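Local coordinates for ribonucleoside-diphosphate reductase subunit beta (Bacillus halodurans C-125, PDB 2RCC), which probably serves as the di-iron small subunit of a class I ribonucleotide reductase, which makes the deoxyribonucleotides needed for DNA synthesis, at residues 177-182 with 229-234; 248-253 with 294-299. All coordinates share one frame; numbering follows the deposited sequence. Where two conformers were deposited one is given.

Interaction 1: 177-182 with 229-234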
loop_
_atom_site.group_PDB
_atom_site.type_symbol
_atom_site.label_atom_id
_atom_site.label_comp_id
_atom_site.label_asym_id
_atom_site.label_seq_id
_atom_site.Cartn_x
_atom_site.Cartn_y
_atom_site.Cartn_z
ATOM N N GLU A 177 4.600 20.036 9.237
ATOM C CA GLU A 177 5.685 20.476 8.366
ATOM C C GLU A 177 5.974 19.440 7.302
ATOM O O GLU A 177 6.111 19.767 6.136
ATOM C CB GLU A 177 6.940 20.768 9.170
ATOM C CG GLU A 177 6.796 21.983 10.066
ATOM C CD GLU A 177 7.957 22.190 11.041
ATOM O OE1 GLU A 177 8.979 21.453 10.967
ATOM O OE2 GLU A 177 7.823 23.114 11.886
ATOM N N SER A 178 6.047 18.188 7.734
ATOM C CA SER A 178 6.253 17.031 6.869
ATOM C C SER A 178 5.125 16.866 5.818
ATOM O O SER A 178 5.391 16.531 4.665
ATOM C CB SER A 178 6.432 15.795 7.773
ATOM O OG SER A 178 6.438 14.614 7.020
ATOM N N ILE A 179 3.868 17.088 6.210
ATOM C CA ILE A 179 2.705 17.098 5.281
ATOM C C ILE A 179 2.860 18.189 4.214
ATOM O O ILE A 179 2.539 17.969 3.041
ATOM C CB ILE A 179 1.353 17.324 6.049
ATOM C CG1 ILE A 179 0.970 16.080 6.845
ATOM C CG2 ILE A 179 0.191 17.714 5.098
ATOM C CD1 ILE A 179 0.439 14.913 5.964
ATOM N N VAL A 180 3.353 19.362 4.611
ATOM C CA VAL A 180 3.586 20.446 3.640
ATOM C C VAL A 180 4.636 20.025 2.617
ATOM O O VAL A 180 4.444 20.271 1.420
ATOM C CB VAL A 180 3.970 21.805 4.298
ATOM C CG1 VAL A 180 4.345 22.861 3.200
ATOM C CG2 VAL A 180 2.804 22.330 5.199
ATOM N N TYR A 181 5.740 19.423 3.085
ATOM C CA TYR A 181 6.770 18.936 2.168
ATOM C C TYR A 181 6.185 17.869 1.239
ATOM O O TYR A 181 6.527 17.858 0.064
ATOM C CB TYR A 181 8.005 18.391 2.878
ATOM C CG TYR A 181 8.676 19.360 3.804
ATOM C CD1 TYR A 181 9.029 20.644 3.397
ATOM C CD2 TYR A 181 8.979 18.986 5.085
ATOM C CE1 TYR A 181 9.652 21.531 4.274
ATOM C CE2 TYR A 181 9.593 19.841 5.948
ATOM C CZ TYR A 181 9.917 21.112 5.557
ATOM O OH TYR A 181 10.533 21.930 6.483
ATOM N N ASP A 182 5.312 16.998 1.752
ATOM C CA ASP A 182 4.608 15.975 0.908
ATOM C C ASP A 182 3.772 16.607 -0.241
ATOM O O ASP A 182 3.737 16.088 -1.369
ATOM C CB ASP A 182 3.660 15.078 1.718
ATOM C CG ASP A 182 4.347 14.158 2.735
ATOM O OD1 ASP A 182 5.555 13.871 2.629
ATOM O OD2 ASP A 182 3.627 13.695 3.677
ATOM N N ASN A 229 -6.142 17.746 2.845
ATOM C CA ASN A 229 -7.217 17.430 3.769
ATOM C C ASN A 229 -6.653 17.156 5.159
ATOM O O ASN A 229 -7.153 17.701 6.137
ATOM C CB ASN A 229 -8.046 16.223 3.313
ATOM C CG ASN A 229 -9.112 16.552 2.267
ATOM O OD1 ASN A 229 -9.302 17.673 1.880
ATOM N ND2 ASN A 229 -9.824 15.537 1.835
ATOM N N ILE A 230 -5.578 16.365 5.242
ATOM C CA ILE A 230 -4.929 16.077 6.543
ATOM C C ILE A 230 -4.435 17.358 7.175
ATOM O O ILE A 230 -4.609 17.552 8.394
ATOM C CB ILE A 230 -3.751 15.041 6.415
ATOM C CG1 ILE A 230 -4.302 13.683 6.059
ATOM C CG2 ILE A 230 -2.951 14.962 7.742
ATOM C CD1 ILE A 230 -3.228 12.735 5.523
ATOM N N PHE A 231 -3.843 18.252 6.352
ATOM C CA PHE A 231 -3.371 19.539 6.836
ATOM C C PHE A 231 -4.502 20.331 7.494
ATOM O O PHE A 231 -4.357 20.824 8.636
ATOM C CB PHE A 231 -2.744 20.352 5.682
ATOM C CG PHE A 231 -2.186 21.683 6.096
ATOM C CD1 PHE A 231 -2.998 22.841 6.101
ATOM C CD2 PHE A 231 -0.862 21.804 6.484
ATOM C CE1 PHE A 231 -2.497 24.071 6.503
ATOM C CE2 PHE A 231 -0.355 23.052 6.877
ATOM C CZ PHE A 231 -1.168 24.178 6.885
ATOM N N LYS A 232 -5.616 20.466 6.782
ATOM C CA LYS A 232 -6.761 21.220 7.311
ATOM C C LYS A 232 -7.376 20.599 8.570
ATOM O O LYS A 232 -7.771 21.303 9.470
ATOM C CB LYS A 232 -7.849 21.344 6.270
ATOM C CG LYS A 232 -7.515 22.271 5.132
ATOM C CD LYS A 232 -8.477 22.001 3.994
ATOM C CE LYS A 232 -8.236 22.883 2.852
ATOM N NZ LYS A 232 -8.576 22.141 1.583
ATOM N N GLU A 233 -7.437 19.284 8.635
ATOM C CA GLU A 233 -7.982 18.586 9.786
ATOM C C GLU A 233 -7.027 18.719 10.965
ATOM O O GLU A 233 -7.478 18.770 12.098
ATOM C CB GLU A 233 -8.232 17.112 9.473
ATOM C CG GLU A 233 -9.267 16.820 8.353
ATOM C CD GLU A 233 -10.726 17.145 8.678
ATOM O OE1 GLU A 233 -11.059 17.532 9.844
ATOM O OE2 GLU A 233 -11.536 16.951 7.725
ATOM N N LEU A 234 -5.717 18.734 10.716
ATOM C CA LEU A 234 -4.751 18.927 11.791
ATOM C C LEU A 234 -4.904 20.294 12.459
ATOM O O LEU A 234 -4.700 20.401 13.665
ATOM C CB LEU A 234 -3.298 18.687 11.336
ATOM C CG LEU A 234 -2.862 17.234 11.147
ATOM C CD1 LEU A 234 -1.465 17.228 10.554
ATOM C CD2 LEU A 234 -2.966 16.440 12.466
#

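Interaction 2: 248-253 with 294-299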
loop_
_atom_site.group_PDB
_atom_site.type_symbol
_atom_site.label_atom_id
_atom_site.label_comp_id
_atom_site.label_asym_id
_atom_site.label_seq_id
_atom_site.Cartn_x
_atom_site.Cartn_y
_atom_site.Cartn_z
ATOM N N THR A 248 3.151 31.788 7.576
ATOM C CA THR A 248 4.492 32.191 7.137
ATOM C C THR A 248 5.321 30.982 6.708
ATOM O O THR A 248 5.953 31.013 5.652
ATOM C CB THR A 248 5.236 32.971 8.244
ATOM O OG1 THR A 248 4.508 34.160 8.535
ATOM C CG2 THR A 248 6.637 33.365 7.784
ATOM N N PHE A 249 5.323 29.928 7.513
ATOM C CA PHE A 249 5.986 28.659 7.142
ATOM C C PHE A 249 5.557 28.100 5.756
ATOM O O PHE A 249 6.400 27.731 4.918
ATOM C CB PHE A 249 5.753 27.571 8.207
ATOM C CG PHE A 249 6.318 26.222 7.808
ATOM C CD1 PHE A 249 7.665 25.953 8.006
ATOM C CD2 PHE A 249 5.531 25.255 7.197
ATOM C CE1 PHE A 249 8.217 24.753 7.630
ATOM C CE2 PHE A 249 6.080 24.035 6.808
ATOM C CZ PHE A 249 7.421 23.782 7.032
ATOM N N VAL A 250 4.252 28.014 5.526
ATOM C CA VAL A 250 3.714 27.514 4.263
ATOM C C VAL A 250 4.111 28.439 3.097
ATOM O O VAL A 250 4.573 27.968 2.066
ATOM C CB VAL A 250 2.183 27.331 4.351
ATOM C CG1 VAL A 250 1.564 26.984 2.984
ATOM C CG2 VAL A 250 1.867 26.234 5.350
ATOM N N LYS A 251 3.981 29.743 3.292
ATOM C CA LYS A 251 4.311 30.704 2.237
ATOM C C LYS A 251 5.813 30.600 1.899
ATOM O O LYS A 251 6.172 30.422 0.755
ATOM C CB LYS A 251 3.889 32.131 2.653
ATOM C CG LYS A 251 3.642 33.064 1.480
ATOM C CD LYS A 251 3.070 34.433 1.880
ATOM C CE LYS A 251 4.090 35.310 2.606
ATOM N NZ LYS A 251 3.671 36.754 2.662
ATOM N N THR A 252 6.662 30.664 2.911
ATOM C CA THR A 252 8.103 30.553 2.751
ATOM C C THR A 252 8.564 29.246 2.097
ATOM O O THR A 252 9.403 29.257 1.170
ATOM C CB THR A 252 8.768 30.700 4.133
ATOM O OG1 THR A 252 8.552 32.030 4.590
ATOM C CG2 THR A 252 10.272 30.460 4.050
ATOM N N THR A 253 8.001 28.131 2.560
ATOM C CA THR A 253 8.354 26.810 2.046
ATOM C C THR A 253 7.921 26.647 0.584
ATOM O O THR A 253 8.707 26.154 -0.226
ATOM C CB THR A 253 7.808 25.702 2.970
ATOM O OG1 THR A 253 8.264 25.979 4.299
ATOM C CG2 THR A 253 8.300 24.321 2.523
ATOM N N VAL A 294 -3.656 27.777 -1.814
ATOM C CA VAL A 294 -5.114 27.840 -1.749
ATOM C C VAL A 294 -5.694 26.523 -1.277
ATOM O O VAL A 294 -6.560 26.529 -0.400
ATOM C CB VAL A 294 -5.732 28.249 -3.096
ATOM C CG1 VAL A 294 -7.255 28.173 -3.044
ATOM C CG2 VAL A 294 -5.301 29.675 -3.450
ATOM N N GLN A 295 -5.209 25.404 -1.812
ATOM C CA GLN A 295 -5.643 24.057 -1.381
ATOM C C GLN A 295 -5.369 23.775 0.091
ATOM O O GLN A 295 -6.087 22.993 0.704
ATOM C CB GLN A 295 -5.007 22.972 -2.248
ATOM C CG GLN A 295 -5.586 22.949 -3.654
ATOM C CD GLN A 295 -4.802 22.059 -4.607
ATOM O OE1 GLN A 295 -3.631 21.718 -4.356
ATOM N NE2 GLN A 295 -5.426 21.706 -5.725
ATOM N N LEU A 296 -4.329 24.390 0.647
ATOM C CA LEU A 296 -4.032 24.310 2.084
ATOM C C LEU A 296 -4.832 25.327 2.964
ATOM O O LEU A 296 -4.683 25.340 4.189
ATOM C CB LEU A 296 -2.528 24.511 2.295
ATOM C CG LEU A 296 -1.605 23.403 1.777
ATOM C CD1 LEU A 296 -0.137 23.860 1.617
ATOM C CD2 LEU A 296 -1.678 22.232 2.689
ATOM N N GLY A 297 -5.670 26.157 2.338
ATOM C CA GLY A 297 -6.431 27.187 3.017
ATOM C C GLY A 297 -5.544 28.350 3.415
ATOM O O GLY A 297 -5.933 29.132 4.290
HETATM N N MSE A 298 -4.405 28.508 2.716
HETATM C CA MSE A 298 -3.404 29.549 2.977
HETATM C C MSE A 298 -3.434 30.648 1.960
HETATM O O MSE A 298 -4.079 30.518 0.932
HETATM C CB MSE A 298 -2.005 28.911 3.000
HETATM C CG MSE A 298 -1.820 28.000 4.178
HETATM SE SE MSE A 298 -1.867 29.215 5.641
HETATM C CE MSE A 298 -2.233 27.989 7.101
ATOM N N GLU A 299 -2.748 31.757 2.240
ATOM C CA GLU A 299 -2.697 32.910 1.315
ATOM C C GLU A 299 -1.663 32.647 0.199
ATOM O O GLU A 299 -0.625 32.025 0.446
ATOM C CB GLU A 299 -2.390 34.237 2.051
#

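Interaction 1: 177-182 with 229-234
Ile179 meets Ile230 and Phe231 with two different branches. Its CD1 lies against CG2 of Ile230 at 3.8 Å, and the two isoleucine side chains pass each other at about a right angle. The ethyl arm of Ile179 is folded rather than extended (chi2 -74°), which brings CD1 round to the methyl branch of Ile230. The other branch, CG2, stands 4.0 Å from Phe231 CB and comes to the edge of the phenyl ring, near its plane. With one branch for each neighbour, a beta-branched residue suits this place well.

Phe231 holds its CG anti to the backbone N (chi1 -178°), a torsion that swings the ring across the line of the opposing helix, and its CD2-CE2 side meets Val180. There CG2 of Val180 is 3.6 Å from Phe231 CE2 and 3.9 Å from CD2, an oblique approach in which the small methyl of valine fits close to the ring. No hydrogen bond links the segments. All four residues are buried, and the contact is apolar side-chain packing; the backbones come nearest at Ile179 and Phe231, with CA atoms 6.7 Å apart.

The local axes of 177-182 and 229-234 run 9.9 Å apart and nearly antiparallel, at 156°. They belong to helices 172-187 and 207-237, two long helices of the ferritin-like bundle that characterises this family. Phe231 also packs on Leu176 of the first helix, while Val180 reaches Phe249, and helix 244-268 thereby covers the flank of this pair of helices.

Interaction 2: 248-253 with 294-299
The carbonyl oxygen of Phe249, just before the contacting Val250, is gripped by two donors of Thr253. The backbone N reaches it at 2.9 Å, and the hydroxyl OG1 donates to it at 2.6 Å from the opposite face of the carbonyl plane, tilted 30° from it. Threonine suits this position because its hydroxyl can fold back onto the preceding turn. The same OG1 also sits over the centre of one face of the Phe249 ring. Thr252 likewise gives both N and OG1 to Thr248 O, the hydroxyl from above the carbonyl plane.

Val250 points from this helix toward the other segment, a small branched residue that offers one methyl, CG1, to two apolar neighbours, as befits a largely buried contact. Val250 CG1 stands anti to the backbone N (chi1 172°), 3.8 Å from Leu296 CD1, and the two side chains cross at a slant. The segment 294-299 is the end of helix 278-295, closed by a Schellman motif: Gly297 takes a positive phi, a backbone angle that favours glycine, with two bonds back into the last turn, one of them from Gly297 N to Val294 O at 2.9 Å. Leu296 already faces Val250 before the glycine, and the turn brings Met298 to face it as well.

Met298, built as selenomethionine in two conformers, crosses Val250 at about a right angle. In the conformer described, CG lies 3.7 Å from Val250 CG1, and the bend at chi2 (-67°) turns SE away from the valine. Met298 also packs on Thr246 and Lys247 of the same helix as Val250.

The centres of interactions 1 and 2 lie 11 Å apart, and the two contacts meet directly. Lys232 NZ lies 2.8 Å from Gln295 O, where helix 207-237 comes up against the last turn of helix 278-295. Nearby, Phe231 CE1 is 3.4 Å from Leu296 O, and Phe231 packs on Val250 as well, so this residue of interaction 1 also borders interaction 2. On another flank Tyr181 CE1 lies 3.6 Å from Thr253 CG2. Both contacts stand apart from the probable iron site: the side chain of Ile230 is about 9 Å from that of His223, and that of Leu296 about 11 Å from that of Glu186.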